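Local coordinates for protein 2,3-dimethylmalate lyase (Aspergillus niger, PDB 3FA4) that is a lyase of the phosphoenolpyruvate phosphomutase family, built on a TIM-type alpha/beta barrel, and binds a magnesium ion at the C-terminal ends of its strands, at residues B[21-26]-B[37-42]; B[84-89]-B[111-116]; B[156-161]-B[184-189]. All coordinates share one frame; numbering follows the deposited sequence.

Interaction 1 (B[21-26]-B[37-42]); sequences VAPGVY and AGFDAL
Pro23 and Phe39 meet through a CH-pi interaction. CG of Pro23 sits over one face of the Phe39 ring, 3.9 Å from the ring centroid and 20° off its normal, displaced toward the rim; CD of Pro23 lies over the same ring, 3.6 Å from CD2 of Phe39. With chi1 at -72° the benzyl group of Phe39 swings beside its own backbone N, and this carries the ring across to the proline. Val21 adds its CG1 methyl, which comes obliquely to the ring at 4.1 Å from CE2 of Phe39.

Smaller aliphatic touches continue the seam along the strand. The methyls of Ala22 and Ala41 meet at 3.8 Å between their CB atoms, and CG2 of Val25 lies against CB of Leu42 at 4.2 Å.

Polar linkage between the two segments is indirect. A water donates to O of Val21 at 2.7 Å and accepts from N of Asp40 at 3.0 Å; through these two bonds it ties the strand to the turn that follows the helix, and it also lies at the edge of the Phe39 ring, in its plane. That turn starts at Gly38, whose positive phi closes helix 28-37 in a Schellman motif.

Segment 37-42 thus leads from helix 28-37 into strand 42-44, which runs beside strand 20-25 and bonds to it through Tyr43. Strand 235-238 borders strand 20-25 on its other side, Val25 and Leu42 both pack on Ala34 of helix 28-37, and Met254 and Lys258 of a second subunit reach Pro23 and Phe39 respectively.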
loop_
_atom_site.group_PDB
_atom_site.type_symbol
_atom_site.label_atom_id
_atom_site.label_comp_id
_atom_site.label_asym_id
_atom_site.label_seq_id
_atom_site.Cartn_x
_atom_site.Cartn_y
_atom_site.Cartn_z
ATOM N N VAL B 21 -9.261 -28.311 -8.880
ATOM C CA VAL B 21 -10.366 -28.106 -7.981
ATOM C C VAL B 21 -9.869 -27.030 -7.074
ATOM O O VAL B 21 -8.901 -27.236 -6.367
ATOM C CB VAL B 21 -10.772 -29.388 -7.140
ATOM C CG1 VAL B 21 -11.904 -29.005 -6.136
ATOM C CG2 VAL B 21 -11.211 -30.520 -8.037
ATOM N N ALA B 22 -10.515 -25.880 -7.107
ATOM C CA ALA B 22 -9.955 -24.769 -6.465
ATOM C C ALA B 22 -11.015 -24.052 -5.654
ATOM O O ALA B 22 -11.835 -23.328 -6.208
ATOM C CB ALA B 22 -9.261 -23.861 -7.471
ATOM N N PRO B 23 -11.026 -24.265 -4.307
ATOM C CA PRO B 23 -11.998 -23.548 -3.532
ATOM C C PRO B 23 -11.743 -22.068 -3.489
ATOM O O PRO B 23 -10.570 -21.601 -3.497
ATOM C CB PRO B 23 -11.885 -24.215 -2.147
ATOM C CG PRO B 23 -10.575 -24.631 -2.092
ATOM C CD PRO B 23 -10.271 -25.180 -3.432
ATOM N N GLY B 24 -12.831 -21.322 -3.403
ATOM C CA GLY B 24 -12.694 -19.871 -3.354
ATOM C C GLY B 24 -12.274 -19.421 -1.961
ATOM O O GLY B 24 -12.958 -19.706 -0.945
ATOM N N VAL B 25 -11.139 -18.734 -1.906
ATOM C CA VAL B 25 -10.604 -18.097 -0.701
ATOM C C VAL B 25 -10.436 -16.568 -0.918
ATOM O O VAL B 25 -10.514 -16.082 -2.040
ATOM C CB VAL B 25 -9.314 -18.750 -0.203
ATOM C CG1 VAL B 25 -9.523 -20.209 0.026
ATOM C CG2 VAL B 25 -8.075 -18.355 -1.065
ATOM N N TYR B 26 -10.301 -15.814 0.162
ATOM C CA TYR B 26 -10.429 -14.335 0.081
ATOM C C TYR B 26 -9.478 -13.558 1.016
ATOM O O TYR B 26 -9.483 -12.337 1.033
ATOM C CB TYR B 26 -11.878 -13.899 0.300
ATOM C CG TYR B 26 -12.417 -14.218 1.667
ATOM C CD1 TYR B 26 -13.041 -15.427 1.947
ATOM C CD2 TYR B 26 -12.289 -13.314 2.685
ATOM C CE1 TYR B 26 -13.490 -15.713 3.257
ATOM C CE2 TYR B 26 -12.708 -13.602 3.941
ATOM C CZ TYR B 26 -13.326 -14.805 4.215
ATOM O OH TYR B 26 -13.745 -14.979 5.487
ATOM N N ALA B 37 -6.960 -28.507 4.515
ATOM C CA ALA B 37 -7.990 -29.476 4.205
ATOM C C ALA B 37 -7.459 -30.272 3.021
ATOM O O ALA B 37 -7.889 -31.376 2.729
ATOM C CB ALA B 37 -9.285 -28.777 3.887
ATOM N N GLY B 38 -6.427 -29.765 2.376
ATOM C CA GLY B 38 -5.720 -30.643 1.453
ATOM C C GLY B 38 -6.010 -30.314 0.019
ATOM O O GLY B 38 -5.693 -31.116 -0.848
ATOM N N PHE B 39 -6.538 -29.119 -0.245
ATOM C CA PHE B 39 -6.715 -28.626 -1.633
ATOM C C PHE B 39 -5.390 -28.318 -2.314
ATOM O O PHE B 39 -4.500 -27.783 -1.657
ATOM C CB PHE B 39 -7.684 -27.445 -1.643
ATOM C CG PHE B 39 -9.059 -27.873 -1.398
ATOM C CD1 PHE B 39 -9.626 -27.722 -0.177
ATOM C CD2 PHE B 39 -9.755 -28.566 -2.390
ATOM C CE1 PHE B 39 -10.909 -28.214 0.054
ATOM C CE2 PHE B 39 -11.021 -29.059 -2.169
ATOM C CZ PHE B 39 -11.598 -28.870 -0.940
ATOM N N ASP B 40 -5.227 -28.764 -3.581
ATOM C CA ASP B 40 -4.022 -28.531 -4.405
ATOM C C ASP B 40 -4.092 -27.291 -5.335
ATOM O O ASP B 40 -3.298 -27.196 -6.290
ATOM C CB ASP B 40 -3.764 -29.679 -5.335
ATOM C CG ASP B 40 -3.283 -30.913 -4.634
ATOM O OD1 ASP B 40 -2.585 -30.871 -3.574
ATOM O OD2 ASP B 40 -3.580 -31.988 -5.213
ATOM N N ALA B 41 -5.061 -26.411 -5.088
ATOM C CA ALA B 41 -5.241 -25.202 -5.870
ATOM C C ALA B 41 -6.189 -24.321 -5.090
ATOM O O ALA B 41 -7.029 -24.831 -4.365
ATOM C CB ALA B 41 -5.829 -25.542 -7.238
ATOM N N LEU B 42 -6.045 -22.999 -5.214
ATOM C CA LEU B 42 -6.970 -22.105 -4.580
ATOM C C LEU B 42 -7.449 -21.088 -5.624
ATOM O O LEU B 42 -6.836 -20.910 -6.680
ATOM C CB LEU B 42 -6.316 -21.389 -3.421
ATOM C CG LEU B 42 -5.556 -22.111 -2.331
ATOM C CD1 LEU B 42 -4.643 -21.135 -1.633
ATOM C CD2 LEU B 42 -6.525 -22.892 -1.346
HETATM O O HOH W 1 -7.657 -29.374 -5.196
#

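Interaction 2 (B[84-89]-B[111-116]); sequences IADADT and AFHIED. With MG (magnesium ion), chain N.
Strands 84-86 and 111-114 run parallel, their axes 30° apart, joined by Ala85 N to Ala111 O (3.0 Å) and His113 N to Ala85 O; beyond a weak Ala87 N to His113 O bond, Glu115 N reaches Asp88 O at 3.0 Å. CA of Asp86 lies over one face of the His113 imidazole, 4.0 Å from its centroid, while NE2 of His113 bonds to Tyr43. The Asp86 carboxylate, set anti to the backbone N (chi1 178°), divides its work. OD2 binds the magnesium ion at 2.3 Å, whereas OD1 takes the N-H of Asp88 from above the carboxylate plane at 2.9 Å, an Asx turn that holds the loop where OD1 of Asp88 reaches the metal at 2.0 Å. One metal-bound water donates both to OD1 of Asp86 and, at 2.6 Å, to OE1 of Glu115, so it links both carboxylates to the ion. OE2 of Glu115 bonds to Gln117. The methyl of Ala87 rests 3.9 Å from CD1 of Phe112. The strands belong to a beta-alpha-beta unit with helix 94-107, and Asp86 and Asp88 form the magnesium site at the C-terminal end of strand 83-86, the end of the barrel where TIM-type enzymes usually carry their sites.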
loop_
_atom_site.group_PDB
_atom_site.type_symbol
_atom_site.label_atom_id
_atom_site.label_comp_id
_atom_site.label_asym_id
_atom_site.label_seq_id
_atom_site.Cartn_x
_atom_site.Cartn_y
_atom_site.Cartn_z
ATOM N N ILE B 84 -5.410 -19.285 -8.568
ATOM C CA ILE B 84 -6.155 -18.635 -9.694
ATOM C C ILE B 84 -6.783 -17.414 -9.114
ATOM O O ILE B 84 -7.517 -17.568 -8.207
ATOM C CB ILE B 84 -7.276 -19.559 -10.273
ATOM C CG1 ILE B 84 -6.638 -20.901 -10.674
ATOM C CG2 ILE B 84 -7.973 -18.879 -11.471
ATOM C CD1 ILE B 84 -7.569 -22.006 -10.856
ATOM N N ALA B 85 -6.474 -16.214 -9.621
ATOM C CA ALA B 85 -6.925 -14.965 -9.060
ATOM C C ALA B 85 -7.904 -14.168 -9.941
ATOM O O ALA B 85 -7.709 -13.989 -11.122
ATOM C CB ALA B 85 -5.741 -14.115 -8.766
ATOM N N ASP B 86 -8.954 -13.609 -9.355
ATOM C CA ASP B 86 -9.798 -12.676 -10.133
ATOM C C ASP B 86 -8.871 -11.505 -10.589
ATOM O O ASP B 86 -7.890 -11.227 -9.861
ATOM C CB ASP B 86 -10.990 -12.265 -9.286
ATOM C CG ASP B 86 -11.873 -11.288 -9.974
ATOM O OD1 ASP B 86 -11.857 -11.181 -11.239
ATOM O OD2 ASP B 86 -12.590 -10.557 -9.251
ATOM N N ALA B 87 -9.066 -10.916 -11.798
ATOM C CA ALA B 87 -8.330 -9.701 -12.218
ATOM C C ALA B 87 -9.295 -8.749 -12.918
ATOM O O ALA B 87 -8.866 -7.856 -13.661
ATOM C CB ALA B 87 -7.130 -9.995 -13.169
ATOM N N ASP B 88 -10.604 -8.967 -12.704
ATOM C CA ASP B 88 -11.634 -8.113 -13.251
ATOM C C ASP B 88 -11.419 -7.822 -14.742
ATOM O O ASP B 88 -11.384 -8.753 -15.530
ATOM C CB ASP B 88 -11.751 -6.856 -12.418
ATOM C CG ASP B 88 -12.045 -7.173 -10.953
ATOM O OD1 ASP B 88 -12.886 -8.058 -10.669
ATOM O OD2 ASP B 88 -11.394 -6.581 -10.064
ATOM N N THR B 89 -11.247 -6.564 -15.136
ATOM C CA THR B 89 -11.159 -6.222 -16.561
ATOM C C THR B 89 -9.725 -5.792 -16.844
ATOM O O THR B 89 -9.419 -5.201 -17.898
ATOM C CB THR B 89 -12.222 -5.166 -16.956
ATOM O OG1 THR B 89 -11.892 -3.859 -16.440
ATOM C CG2 THR B 89 -13.618 -5.583 -16.397
ATOM N N ALA B 111 -2.662 -18.177 -12.403
ATOM C CA ALA B 111 -3.578 -17.888 -13.477
ATOM C C ALA B 111 -4.412 -16.692 -13.020
ATOM O O ALA B 111 -4.516 -16.480 -11.842
ATOM C CB ALA B 111 -4.490 -19.090 -13.721
ATOM N N PHE B 112 -4.988 -15.915 -13.927
ATOM C CA PHE B 112 -5.944 -14.849 -13.517
ATOM C C PHE B 112 -7.003 -14.772 -14.570
ATOM O O PHE B 112 -6.712 -15.007 -15.728
ATOM C CB PHE B 112 -5.266 -13.457 -13.381
ATOM C CG PHE B 112 -4.510 -12.998 -14.600
ATOM C CD1 PHE B 112 -5.130 -12.239 -15.577
ATOM C CD2 PHE B 112 -3.174 -13.283 -14.753
ATOM C CE1 PHE B 112 -4.416 -11.767 -16.688
ATOM C CE2 PHE B 112 -2.459 -12.851 -15.868
ATOM C CZ PHE B 112 -3.081 -12.083 -16.834
ATOM N N HIS B 113 -8.245 -14.502 -14.219
ATOM C CA HIS B 113 -9.166 -14.241 -15.339
ATOM C C HIS B 113 -9.400 -12.763 -15.680
ATOM O O HIS B 113 -9.420 -11.961 -14.804
ATOM C CB HIS B 113 -10.513 -15.005 -15.256
ATOM C CG HIS B 113 -11.203 -14.919 -13.935
ATOM N ND1 HIS B 113 -11.956 -13.813 -13.543
ATOM C CD2 HIS B 113 -11.291 -15.816 -12.921
ATOM C CE1 HIS B 113 -12.454 -14.027 -12.332
ATOM N NE2 HIS B 113 -12.070 -15.234 -11.931
ATOM N N ILE B 114 -9.639 -12.476 -16.962
ATOM C CA ILE B 114 -9.971 -11.115 -17.490
ATOM C C ILE B 114 -11.269 -11.159 -18.328
ATOM O O ILE B 114 -11.419 -12.034 -19.171
ATOM C CB ILE B 114 -8.758 -10.526 -18.301
ATOM C CG1 ILE B 114 -7.912 -9.679 -17.367
ATOM C CG2 ILE B 114 -9.190 -9.642 -19.493
ATOM C CD1 ILE B 114 -6.753 -9.282 -17.977
ATOM N N GLU B 115 -12.207 -10.266 -18.036
ATOM C CA GLU B 115 -13.560 -10.336 -18.598
ATOM C C GLU B 115 -13.898 -9.194 -19.578
ATOM O O GLU B 115 -13.081 -8.237 -19.762
ATOM C CB GLU B 115 -14.622 -10.442 -17.476
ATOM C CG GLU B 115 -14.740 -9.225 -16.622
ATOM C CD GLU B 115 -15.305 -9.471 -15.197
ATOM O OE1 GLU B 115 -14.669 -10.158 -14.386
ATOM O OE2 GLU B 115 -16.344 -8.840 -14.823
ATOM N N ASP B 116 -15.079 -9.293 -20.226
ATOM C CA ASP B 116 -15.456 -8.389 -21.333
ATOM C C ASP B 116 -16.398 -7.206 -20.909
ATOM O O ASP B 116 -16.939 -6.473 -21.752
ATOM C CB ASP B 116 -16.009 -9.201 -22.516
ATOM C CG ASP B 116 -17.109 -10.132 -22.111
ATOM O OD1 ASP B 116 -17.353 -10.262 -20.887
ATOM O OD2 ASP B 116 -17.731 -10.731 -22.997
HETATM MG MG MG N . -14.311 -9.437 -10.187
HETATM O O HOH W 2 -14.402 -10.509 -11.866
HETATM O O HOH W 3 -14.274 -8.607 -8.341
HETATM O O HOH W 4 -15.716 -10.946 -9.272
#

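Interaction 3 (B[156-161]-B[184-189]); sequences VVIART and ADVGFL
Ala159 N bonds to Val186 O at 2.8 Å and Thr161 N to Phe188 O at 3.0 Å, joining strands 156-161 and 186-189 in parallel; between these two the bond from Phe188 N to Ala159 O is weak.

At the start of the pair, Asp185 replaces a strand partner with its side chain. Its OD2 accepts from Val157 N at 2.8 Å through the lone pair directed away from OD1, and its own N donates to Val157 O at 2.7 Å. That carbonyl oxygen is gripped twice, since Val186 N also points to it. OD1 of Asp185 forms a salt bridge with Arg10, so both carboxylate oxygens are engaged.

The Arg160 chain runs along the Phe188 ring. Both residues set CG anti to the backbone N (chi1 174° for Arg160), which sends the two chains off neighbouring strands alongside each other. CD of Arg160 rests over one face of the Phe188 ring, 3.8 Å from the centroid and 14° off the normal, a CH-pi contact; the guanidinium is turned 59° from the ring plane and makes its salt bridge with Asp162. CG2 of Ile158 comes to the ring's edge and touches CB of Phe188 at 3.8 Å.

Among the aliphatic groups, Ile158 lies alongside Val186 on the face that holds Arg160 and Phe188, while the methyls of Ala159 and Ala184 meet at 3.6 Å toward helix 134-151. His113 stands edge-to-face with Phe188, and the Arg160 side chain lies about 6 Å from the magnesium ion. Neighbouring parallel strands joined through helices, with helices 134-151 and 169-181 packed on the face of Ala159 and Thr161, are the build of a TIM-type barrel.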
loop_
_atom_site.group_PDB
_atom_site.type_symbol
_atom_site.label_atom_id
_atom_site.label_comp_id
_atom_site.label_asym_id
_atom_site.label_seq_id
_atom_site.Cartn_x
_atom_site.Cartn_y
_atom_site.Cartn_z
ATOM N N VAL B 156 -1.019 -18.275 -16.524
ATOM C CA VAL B 156 -2.139 -18.804 -17.314
ATOM C C VAL B 156 -3.234 -17.725 -17.510
ATOM O O VAL B 156 -3.780 -17.235 -16.566
ATOM C CB VAL B 156 -2.645 -20.170 -16.642
ATOM C CG1 VAL B 156 -4.004 -20.648 -17.153
ATOM C CG2 VAL B 156 -1.613 -21.287 -16.847
ATOM N N VAL B 157 -3.496 -17.324 -18.747
ATOM C CA VAL B 157 -4.524 -16.340 -19.057
ATOM C C VAL B 157 -5.885 -17.005 -19.247
ATOM O O VAL B 157 -6.092 -17.805 -20.160
ATOM C CB VAL B 157 -4.139 -15.433 -20.270
ATOM C CG1 VAL B 157 -5.148 -14.360 -20.435
ATOM C CG2 VAL B 157 -2.792 -14.743 -19.982
ATOM N N ILE B 158 -6.805 -16.715 -18.339
ATOM C CA ILE B 158 -8.160 -17.211 -18.488
ATOM C C ILE B 158 -9.016 -16.122 -19.101
ATOM O O ILE B 158 -8.962 -15.027 -18.592
ATOM C CB ILE B 158 -8.741 -17.708 -17.175
ATOM C CG1 ILE B 158 -7.724 -18.660 -16.468
ATOM C CG2 ILE B 158 -10.085 -18.335 -17.474
ATOM C CD1 ILE B 158 -8.181 -19.384 -15.204
ATOM N N ALA B 159 -9.740 -16.422 -20.201
ATOM C CA ALA B 159 -10.635 -15.493 -20.886
ATOM C C ALA B 159 -12.074 -15.734 -20.402
ATOM O O ALA B 159 -12.658 -16.763 -20.630
ATOM C CB ALA B 159 -10.515 -15.642 -22.433
ATOM N N ARG B 160 -12.619 -14.785 -19.665
ATOM C CA ARG B 160 -13.970 -14.844 -19.189
ATOM C C ARG B 160 -14.889 -13.958 -20.039
ATOM O O ARG B 160 -14.499 -12.869 -20.491
ATOM C CB ARG B 160 -13.974 -14.371 -17.734
ATOM C CG ARG B 160 -15.327 -14.253 -17.165
ATOM C CD ARG B 160 -15.236 -13.892 -15.761
ATOM N NE ARG B 160 -16.384 -13.097 -15.379
ATOM C CZ ARG B 160 -16.892 -13.048 -14.155
ATOM N NH1 ARG B 160 -16.336 -13.724 -13.172
ATOM N NH2 ARG B 160 -17.942 -12.286 -13.922
ATOM N N THR B 161 -16.106 -14.442 -20.237
ATOM C CA THR B 161 -17.135 -13.688 -20.876
ATOM C C THR B 161 -18.403 -13.647 -20.070
ATOM O O THR B 161 -18.912 -14.673 -19.561
ATOM C CB THR B 161 -17.387 -14.053 -22.337
ATOM O OG1 THR B 161 -18.348 -13.153 -22.882
ATOM C CG2 THR B 161 -17.796 -15.580 -22.566
ATOM N N ALA B 184 -5.339 -16.669 -25.247
ATOM C CA ALA B 184 -5.788 -17.046 -23.888
ATOM C C ALA B 184 -5.693 -18.571 -23.718
ATOM O O ALA B 184 -5.861 -19.336 -24.700
ATOM C CB ALA B 184 -7.226 -16.574 -23.633
ATOM N N ASP B 185 -5.452 -19.015 -22.478
ATOM C CA ASP B 185 -5.145 -20.450 -22.260
ATOM C C ASP B 185 -6.395 -21.277 -21.838
ATOM O O ASP B 185 -6.448 -22.510 -21.980
ATOM C CB ASP B 185 -4.038 -20.623 -21.196
ATOM C CG ASP B 185 -2.782 -19.839 -21.509
ATOM O OD1 ASP B 185 -2.087 -20.236 -22.447
ATOM O OD2 ASP B 185 -2.439 -18.856 -20.779
ATOM N N VAL B 186 -7.377 -20.593 -21.292
ATOM C CA VAL B 186 -8.557 -21.245 -20.736
ATOM C C VAL B 186 -9.742 -20.362 -21.050
ATOM O O VAL B 186 -9.615 -19.080 -21.046
ATOM C CB VAL B 186 -8.430 -21.389 -19.186
ATOM C CG1 VAL B 186 -9.629 -22.061 -18.581
ATOM C CG2 VAL B 186 -7.124 -22.129 -18.830
ATOM N N GLY B 187 -10.884 -20.998 -21.323
ATOM C CA GLY B 187 -12.158 -20.254 -21.413
ATOM C C GLY B 187 -13.120 -20.375 -20.255
ATOM O O GLY B 187 -13.286 -21.432 -19.689
ATOM N N PHE B 188 -13.868 -19.307 -19.975
ATOM C CA PHE B 188 -14.673 -19.198 -18.735
ATOM C C PHE B 188 -16.001 -18.528 -19.167
ATOM O O PHE B 188 -16.045 -17.300 -19.337
ATOM C CB PHE B 188 -13.832 -18.310 -17.752
ATOM C CG PHE B 188 -14.520 -17.941 -16.393
ATOM C CD1 PHE B 188 -13.766 -17.410 -15.359
ATOM C CD2 PHE B 188 -15.838 -18.179 -16.144
ATOM C CE1 PHE B 188 -14.320 -17.109 -14.147
ATOM C CE2 PHE B 188 -16.373 -17.849 -14.965
ATOM C CZ PHE B 188 -15.607 -17.292 -13.960
ATOM N N LEU B 189 -17.040 -19.339 -19.415
ATOM C CA LEU B 189 -18.405 -18.882 -19.694
ATOM C C LEU B 189 -19.185 -18.747 -18.382
ATOM O O LEU B 189 -19.609 -19.739 -17.749
ATOM C CB LEU B 189 -19.131 -19.867 -20.611
ATOM C CG LEU B 189 -20.145 -19.417 -21.685
ATOM C CD1 LEU B 189 -21.186 -20.529 -21.895
ATOM C CD2 LEU B 189 -20.833 -18.116 -21.403
#

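In the fold
All three contacts are buried and reach one parallel sheet, but interaction 1 packs a strand against the loop leading into the next. Interactions 2 and 3 join adjacent strands and touch closely, their centres about 8 Å apart: strands 111-114 and 156-161 are neighbours, linked by Ile114 O to Arg160 N and by Asp116 to Thr161. Interaction 1, about 17 Å from interaction 2 between centres, meets it where Leu42 O receives Ile84 N. Its chemistry is mostly apolar with one bridging water, and a second subunit reaches it, whereas no other chain touches the other two. Interaction 2 is acidic and holds the metal; interaction 3 combines backbone bonding with a CH-pi contact between Arg160 and Phe188.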